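Putative fumarylacetoacetate hydrolase family protein (Yersinia pestis, PDB 3S52) is a putative member of the fumarylacetoacetate hydrolase family, built on that family's C-terminal domain fold and present as a two-chain assembly, its precise function not established. Local coordinates at residues V22-S27 with V45-P50; H72-A77 with T192-G197; A102-L107 with K123-D128. All blocks are in the same frame, centred on the assembly; numbering follows the deposited sequence.

Contact 1. Residues V22-S27 with V45-P50; sequences VVCVGS and VLFIKP. With SO4 (sulfate ion), chain E.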
# COMPACT_ATOMS: atom_id res chain seq x y z
N VAL A 22 -0.59 -4.62 5.18
CA VAL A 22 0.50 -4.66 6.15
C VAL A 22 1.04 -3.22 6.25
O VAL A 22 1.45 -2.66 5.25
CB VAL A 22 1.62 -5.59 5.65
CG1 VAL A 22 2.72 -5.74 6.70
CG2 VAL A 22 1.04 -6.93 5.28
N VAL A 23 0.99 -2.62 7.44
CA VAL A 23 1.50 -1.27 7.66
C VAL A 23 2.84 -1.41 8.35
O VAL A 23 2.98 -2.17 9.30
CB VAL A 23 0.52 -0.39 8.47
CG1 VAL A 23 1.01 1.09 8.54
CG2 VAL A 23 -0.86 -0.44 7.85
N CYS A 24 3.84 -0.72 7.83
CA CYS A 24 5.23 -0.99 8.17
C CYS A 24 5.92 0.27 8.57
O CYS A 24 5.53 1.35 8.15
CB CYS A 24 5.97 -1.56 6.95
SG CYS A 24 5.17 -2.99 6.19
N VAL A 25 6.97 0.14 9.38
CA VAL A 25 7.76 1.30 9.76
C VAL A 25 9.20 1.17 9.28
O VAL A 25 9.82 0.12 9.43
CB VAL A 25 7.74 1.53 11.28
CG1 VAL A 25 8.42 0.35 12.05
CG2 VAL A 25 8.39 2.87 11.62
N GLY A 26 9.75 2.24 8.70
CA GLY A 26 11.16 2.24 8.33
C GLY A 26 11.99 2.96 9.38
O GLY A 26 11.45 3.72 10.19
N SER A 27 13.29 2.72 9.38
CA SER A 27 14.19 3.43 10.27
C SER A 27 13.74 3.36 11.72
O SER A 27 13.71 4.38 12.38
CB SER A 27 14.26 4.92 9.89
OG SER A 27 14.58 5.08 8.52
N VAL A 45 8.43 6.68 10.01
CA VAL A 45 8.37 6.51 8.57
C VAL A 45 7.44 5.34 8.25
O VAL A 45 7.68 4.22 8.69
CB VAL A 45 9.76 6.22 8.03
CG1 VAL A 45 9.71 5.94 6.54
CG2 VAL A 45 10.68 7.41 8.34
N LEU A 46 6.36 5.61 7.52
CA LEU A 46 5.32 4.61 7.31
C LEU A 46 5.19 4.25 5.83
O LEU A 46 5.19 5.13 4.98
CB LEU A 46 3.97 5.14 7.80
CG LEU A 46 3.87 5.41 9.30
CD1 LEU A 46 2.42 5.60 9.70
CD2 LEU A 46 4.45 4.21 10.07
N PHE A 47 5.08 2.96 5.54
CA PHE A 47 4.71 2.53 4.20
C PHE A 47 3.87 1.29 4.35
O PHE A 47 3.71 0.78 5.46
CB PHE A 47 5.94 2.29 3.33
CG PHE A 47 6.87 1.22 3.86
CD1 PHE A 47 7.85 1.52 4.79
CD2 PHE A 47 6.76 -0.09 3.41
CE1 PHE A 47 8.70 0.54 5.27
CE2 PHE A 47 7.61 -1.09 3.89
CZ PHE A 47 8.57 -0.78 4.82
N ILE A 48 3.34 0.77 3.24
CA ILE A 48 2.34 -0.30 3.33
C ILE A 48 2.63 -1.35 2.27
O ILE A 48 3.10 -1.01 1.19
CB ILE A 48 0.91 0.26 3.10
CG1 ILE A 48 0.55 1.28 4.19
CG2 ILE A 48 -0.14 -0.88 3.05
CD1 ILE A 48 -0.85 1.91 4.04
N LYS A 49 2.36 -2.62 2.59
CA LYS A 49 2.42 -3.69 1.61
C LYS A 49 1.01 -4.24 1.41
O LYS A 49 0.22 -4.30 2.36
CB LYS A 49 3.32 -4.83 2.08
CG LYS A 49 4.75 -4.47 2.46
CD LYS A 49 5.52 -5.76 2.80
CE LYS A 49 6.95 -5.51 3.27
NZ LYS A 49 7.95 -5.48 2.15
N PRO A 50 0.67 -4.66 0.18
CA PRO A 50 -0.70 -5.13 -0.05
C PRO A 50 -0.81 -6.62 0.19
O PRO A 50 0.20 -7.28 0.42
CB PRO A 50 -0.90 -4.82 -1.53
CG PRO A 50 0.48 -5.04 -2.12
CD PRO A 50 1.45 -4.56 -1.07
S SO4 E . 14.15 0.95 5.86
O1 SO4 E . 15.27 0.13 5.39
O2 SO4 E . 12.90 0.33 5.46
O3 SO4 E . 14.17 1.06 7.32
O4 SO4 E . 14.28 2.28 5.24
O HOH W 1 10.63 5.76 11.70
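Cys24 and Phe47 face each other as a hydrogen-bonded pair in the antiparallel pairing of strands 21-26 and 45-50, part of the mixed beta sheet of this FAH-family domain. Their backbones are joined by two bonds, the shorter being Cys24 N to Phe47 O at 2.8 Å. Val22 and Lys49 form the next hydrogen-bonded pair. Followed outward from CB, which leaves the sheet on the same face as Cys24, the Phe47 side chain turns back over the neighbouring strand: chi1 of 60° sets CG between its own N and carbonyl carbon. CD1 then lies near Cys24 O and CD2 is 3.9 Å from Cys24 CB, while CE2 and CZ are each 3.5 Å from Cys24 CB. That methylene sits over one ring face, 3.6 Å from the centroid, a CH-pi contact that a small residue such as cysteine permits. The thiol leans off obliquely, SG reaching Lys49 CG at 4.0 Å. CE1 lies 4.0 Å from Gly26 N; glycine suits this place, which Val45 CG1 crowds on the same face. Lys49 carries its NZ onward to a salt bridge with Asp104. The other face of the sheet, with Val23, Val25, Leu46 and Ile48, is aliphatic and packs against helix 171-181 and Phe182. Just beyond Gly26, Ser27 N donates to sulfate O3 at 2.8 Å.

Contact 2. Residues H72-A77 with T192-G197; sequences HEIELA and TGTPQG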
# COMPACT_ATOMS: atom_id res chain seq x y z
N HIS A 72 17.11 -9.17 2.84
CA HIS A 72 16.26 -9.59 3.95
C HIS A 72 16.17 -8.47 5.02
O HIS A 72 17.16 -7.78 5.29
CB HIS A 72 16.81 -10.88 4.58
CG HIS A 72 18.24 -10.79 5.01
ND1 HIS A 72 18.63 -10.15 6.18
CD2 HIS A 72 19.38 -11.25 4.44
CE1 HIS A 72 19.95 -10.22 6.30
NE2 HIS A 72 20.43 -10.88 5.26
N GLU A 73 14.97 -8.23 5.57
CA GLU A 73 14.88 -7.44 6.79
C GLU A 73 13.94 -8.13 7.77
O GLU A 73 12.72 -7.98 7.65
CB GLU A 73 14.33 -6.05 6.44
CG GLU A 73 14.98 -5.45 5.21
CD GLU A 73 14.65 -3.98 5.02
OE1 GLU A 73 13.56 -3.55 5.47
OE2 GLU A 73 15.49 -3.26 4.43
N ILE A 74 14.50 -8.77 8.79
CA ILE A 74 13.67 -9.52 9.74
C ILE A 74 12.97 -8.52 10.68
O ILE A 74 13.54 -7.48 11.02
CB ILE A 74 14.50 -10.57 10.54
CG1 ILE A 74 13.57 -11.50 11.32
CG2 ILE A 74 15.46 -9.90 11.49
CD1 ILE A 74 14.31 -12.57 12.12
N GLU A 75 11.73 -8.83 11.05
CA GLU A 75 10.92 -7.90 11.83
C GLU A 75 9.87 -8.63 12.64
O GLU A 75 9.36 -9.67 12.21
CB GLU A 75 10.21 -6.86 10.91
CG GLU A 75 11.15 -6.21 9.87
CD GLU A 75 10.63 -4.91 9.28
OE1 GLU A 75 9.59 -4.42 9.74
OE2 GLU A 75 11.29 -4.37 8.34
N LEU A 76 9.54 -8.06 13.79
CA LEU A 76 8.41 -8.53 14.58
C LEU A 76 7.12 -8.10 13.89
O LEU A 76 6.97 -6.92 13.52
CB LEU A 76 8.47 -7.95 16.00
CG LEU A 76 7.26 -8.34 16.85
CD1 LEU A 76 7.36 -9.80 17.26
CD2 LEU A 76 7.12 -7.44 18.08
N ALA A 77 6.22 -9.04 13.66
CA ALA A 77 4.92 -8.71 13.05
C ALA A 77 3.83 -8.81 14.12
O ALA A 77 3.83 -9.72 14.94
CB ALA A 77 4.60 -9.68 11.90
N THR A 192 7.17 -3.97 12.59
CA THR A 192 7.73 -3.04 13.56
C THR A 192 9.17 -2.57 13.26
O THR A 192 9.77 -1.86 14.07
CB THR A 192 7.64 -3.62 14.97
OG1 THR A 192 8.40 -4.84 15.02
CG2 THR A 192 6.20 -3.92 15.34
N GLY A 193 9.74 -3.00 12.14
CA GLY A 193 11.04 -2.51 11.71
C GLY A 193 12.14 -3.53 11.87
O GLY A 193 11.98 -4.53 12.57
N THR A 194 13.28 -3.28 11.24
CA THR A 194 14.34 -4.27 11.25
C THR A 194 15.60 -3.73 11.94
O THR A 194 15.96 -2.57 11.79
CB THR A 194 14.67 -4.71 9.80
OG1 THR A 194 15.45 -5.89 9.81
CG2 THR A 194 15.41 -3.60 9.06
N PRO A 195 16.27 -4.60 12.72
CA PRO A 195 17.53 -4.22 13.37
C PRO A 195 18.65 -4.27 12.34
O PRO A 195 18.38 -4.52 11.16
CB PRO A 195 17.71 -5.31 14.43
CG PRO A 195 17.06 -6.51 13.83
CD PRO A 195 15.88 -5.99 13.03
N GLN A 196 19.89 -4.03 12.77
CA GLN A 196 21.03 -3.99 11.86
C GLN A 196 21.30 -5.37 11.25
O GLN A 196 20.79 -6.39 11.74
CB GLN A 196 22.29 -3.49 12.56
CG GLN A 196 22.88 -4.50 13.53
CD GLN A 196 24.23 -4.06 14.12
OE1 GLN A 196 24.84 -3.09 13.65
NE2 GLN A 196 24.69 -4.77 15.14
N GLY A 197 22.07 -5.40 10.17
CA GLY A 197 22.46 -6.66 9.56
C GLY A 197 21.76 -6.95 8.25
O GLY A 197 21.94 -8.02 7.68
O HOH W 2 10.86 -5.45 14.80
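Thr194 OG1 donates to Ile74 O at 2.8 Å, fastening the loop between strands 189-191 and 199-201 to strand 70-80 in the mixed sheet of the FAH-family domain. The hydroxyl stands anti to the Thr194 backbone N (chi1 -166°), which turns it to the strand and lays CB and CG2 against Glu73 CB; threonine suits the place by offering a donor and a methyl from one branched carbon. Next along, the carboxylate of Glu75 receives Gly193 N on OE1 at 2.8 Å. The amide comes from above the carboxylate plane, about 60° out of it, and the acid's flat group lies close against the Gly193 backbone, with CD 3.4 Å from Gly193 CA. Glycine fits here because its phi of 108° would press a side chain against the preceding carbonyl. At the far end Thr192 N donates to Leu76 O at 3.1 Å, and a water joins Leu76 N to Gly193 O. In the other direction, Pro195 ring atom CD rests 3.4 Å from Ile74 O. Beyond it the loop returns to the strand at His72, whose ring presents its edge to Gly197 O, with CE1 3.3 Å from that oxygen.

The second shell fixes these groups. Asn28 holds Thr192 O through its ND2. Gln160 ties strand and loop together with one amide: NE2 bonds to Thr194 OG1, while OE1 accepts from both Ile74 N and His72 ND1.

Contact 3. Residues A102-L107 with K123-D128; sequences ALDLTL and KAKAFD. With SO4 (sulfate ion), chain E.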
# COMPACT_ATOMS: atom_id res chain seq x y z
N ALA A 102 8.32 -11.67 10.36
CA ALA A 102 8.30 -11.54 8.91
C ALA A 102 9.65 -11.11 8.35
O ALA A 102 10.54 -10.69 9.10
CB ALA A 102 7.23 -10.53 8.48
N LEU A 103 9.79 -11.24 7.04
CA LEU A 103 10.87 -10.61 6.28
C LEU A 103 10.27 -9.49 5.44
O LEU A 103 9.41 -9.74 4.59
CB LEU A 103 11.52 -11.62 5.33
CG LEU A 103 12.16 -12.83 6.01
CD1 LEU A 103 12.76 -13.76 4.97
CD2 LEU A 103 13.22 -12.37 7.00
N ASP A 104 10.72 -8.27 5.65
CA ASP A 104 10.29 -7.21 4.78
C ASP A 104 11.37 -7.22 3.71
O ASP A 104 12.41 -6.57 3.85
CB ASP A 104 10.29 -5.90 5.59
CG ASP A 104 10.28 -4.63 4.73
OD1 ASP A 104 10.00 -4.70 3.51
OD2 ASP A 104 10.55 -3.54 5.31
N LEU A 105 11.07 -7.89 2.60
CA LEU A 105 12.03 -8.04 1.51
C LEU A 105 12.02 -6.78 0.68
O LEU A 105 10.96 -6.25 0.36
CB LEU A 105 11.71 -9.23 0.59
CG LEU A 105 11.59 -10.65 1.16
CD1 LEU A 105 11.32 -11.63 0.03
CD2 LEU A 105 12.84 -11.04 1.92
N THR A 106 13.20 -6.33 0.30
CA THR A 106 13.33 -5.00 -0.26
C THR A 106 14.22 -5.06 -1.48
O THR A 106 15.27 -5.68 -1.45
CB THR A 106 13.97 -4.05 0.77
OG1 THR A 106 13.14 -3.98 1.93
CG2 THR A 106 14.18 -2.63 0.18
N LEU A 107 13.84 -4.38 -2.56
CA LEU A 107 14.77 -4.32 -3.67
C LEU A 107 15.59 -3.10 -3.36
O LEU A 107 15.22 -1.97 -3.65
CB LEU A 107 14.00 -4.15 -4.98
CG LEU A 107 13.11 -5.37 -5.30
CD1 LEU A 107 12.17 -5.12 -6.50
CD2 LEU A 107 13.97 -6.59 -5.54
N LYS A 123 7.34 -0.03 -5.59
CA LYS A 123 7.98 -1.01 -6.46
C LYS A 123 9.08 -1.76 -5.72
O LYS A 123 9.34 -2.93 -6.02
CB LYS A 123 8.54 -0.36 -7.74
CG LYS A 123 7.48 0.11 -8.73
CD LYS A 123 8.09 0.49 -10.10
CE LYS A 123 8.43 1.96 -10.19
NZ LYS A 123 8.85 2.33 -11.58
N ALA A 124 9.76 -1.08 -4.79
CA ALA A 124 10.83 -1.71 -4.00
C ALA A 124 10.35 -2.49 -2.78
O ALA A 124 11.06 -3.39 -2.29
CB ALA A 124 11.87 -0.68 -3.58
N LYS A 125 9.26 -2.04 -2.19
CA LYS A 125 8.73 -2.66 -0.97
C LYS A 125 7.46 -3.50 -1.04
O LYS A 125 7.16 -4.28 -0.13
CB LYS A 125 8.52 -1.55 0.07
CG LYS A 125 9.81 -0.90 0.53
CD LYS A 125 10.40 -1.73 1.65
CE LYS A 125 11.50 -1.02 2.39
NZ LYS A 125 12.02 -1.94 3.46
N ALA A 126 6.67 -3.26 -2.09
CA ALA A 126 5.32 -3.83 -2.21
C ALA A 126 5.15 -4.96 -3.21
O ALA A 126 4.03 -5.44 -3.41
CB ALA A 126 4.29 -2.73 -2.46
N PHE A 127 6.24 -5.35 -3.86
CA PHE A 127 6.17 -6.29 -4.97
C PHE A 127 5.65 -7.66 -4.49
O PHE A 127 5.67 -7.96 -3.29
CB PHE A 127 7.54 -6.44 -5.65
CG PHE A 127 8.62 -6.93 -4.72
CD1 PHE A 127 8.87 -8.29 -4.58
CD2 PHE A 127 9.38 -6.03 -3.98
CE1 PHE A 127 9.87 -8.74 -3.70
CE2 PHE A 127 10.36 -6.47 -3.10
CZ PHE A 127 10.62 -7.82 -2.96
N ASP A 128 5.17 -8.48 -5.42
CA ASP A 128 4.59 -9.77 -5.06
C ASP A 128 5.55 -10.57 -4.20
O ASP A 128 6.73 -10.67 -4.53
CB ASP A 128 4.28 -10.61 -6.30
CG ASP A 128 3.09 -10.09 -7.07
OD1 ASP A 128 2.41 -9.15 -6.58
OD2 ASP A 128 2.81 -10.65 -8.16
S SO4 E . 14.15 0.95 5.86
O1 SO4 E . 15.27 0.13 5.39
O2 SO4 E . 12.90 0.33 5.46
O3 SO4 E . 14.17 1.06 7.32
O4 SO4 E . 14.28 2.28 5.24
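Lys125 sends its ammonium group between Asp104 and Thr106, donating to Asp104 OD2 at 2.9 Å and to Thr106 OG1 at 2.8 Å. Its chain bends at chi2 (-84°) and is extended beyond, which carries NZ back from the helix to the strand and brings CD and CE alongside the threonine hydroxyl. Asp104 holds its carboxylate anti to the backbone N (chi1 162°), and the two side chains cross at about a right angle; NZ approaches OD2 on the syn side, 35° out of the carboxylate plane. The other oxygen, OD1, is in a salt bridge with Lys49, while NZ also pairs with Glu73 OE1 and donates to a sulfate oxygen, O2, at 3.2 Å. The two lysines probably offset the charge of the acids gathered here.

In the mixed sheet of this FAH-family domain, strand 96-107 runs into helix 108-117, with Leu107 at its N-cap position, and the chain returns through helix 122-125 to lie beside the strand's end. Leu107 N donates to Ala124 O at 3.0 Å; a side chain as small as that of Ala124, its CB 3.6 Å from Leu107 O, is consistent with so close an approach. Behind them Phe127, its CG set between N and carbonyl carbon, turns its ring toward the strand. Leu107 brings its branch, CG and CD1, against CE2 and CD2 of that ring, with CG 3.7 Å from CE2, whereas Leu105 meets CZ with CB at 4.0 Å; apolar leucine suits both places. Leu107 CD1 goes further along, to Lys123 O at 3.6 Å.

In the fold
The three contacts gather around one charged cluster beside the bound sulfate. Contacts 1 and 3 have centres about 10 Å apart and meet where Lys49 NZ reaches Asp104 OD1 at 2.6 Å and Lys125 O at 2.7 Å; both also touch the sulfate and the second subunit. Contact 2, its centre about 12 Å from each of the others, shares strand pairing with contact 3 through Glu73 O and Asp104 N, 2.8 Å apart, and packs on contact 1 where Val25 CG1 lies 3.3 Å from Thr192 C. His32 also binds the sulfate, which probably came from the crystallisation liquor but may mark a pocket.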